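PDB 4WED: ABC transporter, periplasmic solute-binding protein from Rhizobium meliloti, which probably binds a solute such as a peptide or a nickel complex in the periplasm and delivers it to an ABC transporter for uptake. Local coordinates for residues V273-F279 / D416-T422. Sequence-based numbering, arbitrary orientation.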
loop_
_atom_site.group_PDB
_atom_site.type_symbol
_atom_site.label_atom_id
_atom_site.label_comp_id
_atom_site.label_asym_id
_atom_site.label_seq_id
_atom_site.Cartn_x
_atom_site.Cartn_y
_atom_site.Cartn_z
ATOM N N VAL A 273 -4.814 -0.410 -2.097
ATOM C CA VAL A 273 -4.333 -0.541 -3.462
ATOM C C VAL A 273 -5.613 -0.553 -4.326
ATOM O O VAL A 273 -6.639 -1.174 -3.978
ATOM C CB VAL A 273 -3.559 -1.895 -3.705
ATOM C CG1 VAL A 273 -3.248 -2.142 -5.176
ATOM C CG2 VAL A 273 -2.235 -1.946 -2.945
ATOM N N THR A 274 -5.542 0.150 -5.456
ATOM C CA THR A 274 -6.662 0.248 -6.355
ATOM C C THR A 274 -6.274 -0.378 -7.660
ATOM O O THR A 274 -5.162 -0.161 -8.182
ATOM C CB THR A 274 -7.091 1.707 -6.572
ATOM O OG1 THR A 274 -7.164 2.367 -5.283
ATOM C CG2 THR A 274 -8.459 1.765 -7.306
ATOM N N LEU A 275 -7.177 -1.198 -8.153
ATOM C CA LEU A 275 -7.094 -1.686 -9.522
ATOM C C LEU A 275 -7.782 -0.695 -10.386
ATOM O O LEU A 275 -8.951 -0.452 -10.200
ATOM C CB LEU A 275 -7.789 -3.033 -9.688
ATOM C CG LEU A 275 -7.814 -3.573 -11.114
ATOM C CD1 LEU A 275 -6.480 -4.156 -11.493
ATOM C CD2 LEU A 275 -8.860 -4.656 -11.204
ATOM N N VAL A 276 -7.063 -0.172 -11.355
ATOM C CA VAL A 276 -7.532 0.966 -12.135
ATOM C C VAL A 276 -7.404 0.564 -13.570
ATOM O O VAL A 276 -6.400 -0.017 -13.964
ATOM C CB VAL A 276 -6.649 2.216 -11.901
ATOM C CG1 VAL A 276 -7.203 3.420 -12.636
ATOM C CG2 VAL A 276 -6.574 2.532 -10.423
HETATM N N MSE A 277 -8.412 0.861 -14.360
HETATM C CA MSE A 277 -8.260 0.686 -15.768
HETATM C C MSE A 277 -7.816 1.999 -16.384
HETATM O O MSE A 277 -8.291 3.079 -16.024
HETATM C CB MSE A 277 -9.545 0.219 -16.360
HETATM C CG MSE A 277 -9.228 -0.243 -17.769
HETATM SE SE MSE A 277 -10.880 -1.021 -18.502
HETATM C CE MSE A 277 -12.000 0.609 -18.567
ATOM N N ALA A 278 -6.888 1.867 -17.323
ATOM C CA ALA A 278 -6.264 2.954 -18.016
ATOM C C ALA A 278 -6.759 3.030 -19.450
ATOM O O ALA A 278 -7.126 2.021 -20.057
ATOM C CB ALA A 278 -4.759 2.740 -18.036
ATOM N N PHE A 279 -6.725 4.245 -19.987
ATOM C CA PHE A 279 -7.209 4.541 -21.320
ATOM C C PHE A 279 -6.028 4.991 -22.114
ATOM O O PHE A 279 -5.211 5.737 -21.595
ATOM C CB PHE A 279 -8.197 5.729 -21.270
ATOM C CG PHE A 279 -9.507 5.410 -20.595
ATOM C CD1 PHE A 279 -10.377 4.487 -21.157
ATOM C CD2 PHE A 279 -9.881 6.059 -19.423
ATOM C CE1 PHE A 279 -11.594 4.206 -20.549
ATOM C CE2 PHE A 279 -11.080 5.765 -18.796
ATOM C CZ PHE A 279 -11.949 4.827 -19.371
ATOM N N ASP A 416 -5.119 -0.298 -26.069
ATOM C CA ASP A 416 -6.173 0.723 -25.959
ATOM C C ASP A 416 -6.598 0.903 -24.509
ATOM O O ASP A 416 -6.787 2.010 -24.070
ATOM C CB ASP A 416 -7.388 0.362 -26.799
ATOM C CG ASP A 416 -7.051 0.189 -28.245
ATOM O OD1 ASP A 416 -6.026 0.750 -28.638
ATOM O OD2 ASP A 416 -7.807 -0.502 -28.988
ATOM N N LEU A 417 -6.794 -0.223 -23.827
ATOM C CA LEU A 417 -7.096 -0.328 -22.394
ATOM C C LEU A 417 -6.146 -1.311 -21.711
ATOM O O LEU A 417 -5.736 -2.322 -22.306
ATOM C CB LEU A 417 -8.505 -0.865 -22.167
ATOM C CG LEU A 417 -9.593 -0.115 -22.902
ATOM C CD1 LEU A 417 -10.870 -0.951 -23.020
ATOM C CD2 LEU A 417 -9.866 1.232 -22.222
ATOM N N GLY A 418 -5.852 -1.039 -20.443
ATOM C CA GLY A 418 -5.004 -1.915 -19.623
ATOM C C GLY A 418 -5.189 -1.657 -18.145
ATOM O O GLY A 418 -5.833 -0.696 -17.752
ATOM N N PHE A 419 -4.589 -2.515 -17.330
ATOM C CA PHE A 419 -4.765 -2.480 -15.890
ATOM C C PHE A 419 -3.539 -2.067 -15.129
ATOM O O PHE A 419 -2.444 -2.576 -15.346
ATOM C CB PHE A 419 -5.169 -3.837 -15.365
ATOM C CG PHE A 419 -6.469 -4.341 -15.919
ATOM C CD1 PHE A 419 -7.549 -3.482 -16.088
ATOM C CD2 PHE A 419 -6.627 -5.670 -16.207
ATOM C CE1 PHE A 419 -8.763 -3.957 -16.584
ATOM C CE2 PHE A 419 -7.828 -6.152 -16.716
ATOM C CZ PHE A 419 -8.898 -5.290 -16.890
ATOM N N PHE A 420 -3.761 -1.186 -14.172
ATOM C CA PHE A 420 -2.740 -0.805 -13.257
ATOM C C PHE A 420 -3.245 -1.045 -11.871
ATOM O O PHE A 420 -4.455 -1.071 -11.612
ATOM C CB PHE A 420 -2.460 0.677 -13.404
ATOM C CG PHE A 420 -1.782 1.024 -14.679
ATOM C CD1 PHE A 420 -2.489 1.052 -15.862
ATOM C CD2 PHE A 420 -0.435 1.339 -14.700
ATOM C CE1 PHE A 420 -1.860 1.376 -17.051
ATOM C CE2 PHE A 420 0.202 1.659 -15.895
ATOM C CZ PHE A 420 -0.511 1.675 -17.071
ATOM N N LEU A 421 -2.293 -1.196 -10.979
ATOM C CA LEU A 421 -2.508 -1.312 -9.560
ATOM C C LEU A 421 -1.749 -0.188 -8.951
ATOM O O LEU A 421 -0.654 0.020 -9.327
ATOM C CB LEU A 421 -1.919 -2.624 -9.041
ATOM C CG LEU A 421 -2.749 -3.888 -9.300
ATOM C CD1 LEU A 421 -1.876 -5.082 -9.020
ATOM C CD2 LEU A 421 -3.978 -3.973 -8.446
ATOM N N THR A 422 -2.356 0.547 -8.026
ATOM C CA THR A 422 -1.633 1.534 -7.269
ATOM C C THR A 422 -0.618 0.891 -6.321
ATOM O O THR A 422 -0.636 -0.291 -6.044
ATOM C CB THR A 422 -2.556 2.535 -6.495
ATOM O OG1 THR A 422 -3.417 1.867 -5.549
ATOM C CG2 THR A 422 -3.395 3.335 -7.465
#
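V276 and F420 form a hydrogen-bonded pair between two antiparallel strands, 274-279 and 417-421, in a sheet of this periplasmic-binding-protein fold. V276 N bonds F420 O at 2.8 Å, and F420 N returns to V276 O almost straight, with 179° at the hydrogen. A278 N bonds G418 O. The return bond from G418 N to A278 O is weak, at 3.3 Å. The F420 ring leans along the strand, with CE1 3.4 Å from A278 CB. G418 has no side chain on this face, which probably helps the ring lie there.

L275, M277, F279, L417, F419 and L421 fill the other face. With CG anti to the backbone N (chi1 -167°) and an extended next torsion, M277 puts CG and SE near F419 CE1. M277 is selenomethionine; its SE lies 5.4 Å from the F419 ring centroid, an oblique Met-aromatic contact. L417 CD2 meets F279 CD1 at 3.5 Å, the two side chains lying alongside each other. Helix 378-392 packs here through I381, which touches L275 and F419. Strand 488-500 pairs with the far edge of 274-279.

Past the end of strand 417-421, a side chain replaces a backbone carbonyl. T422 N bonds T274 O, and T274 N gives its hydrogen to T422 OG1 at 2.7 Å. The T274 hydroxyl instead bonds M320 O. T422 chi1 of 60° sets OG1 between its own backbone N and carbonyl carbon, facing T274 N.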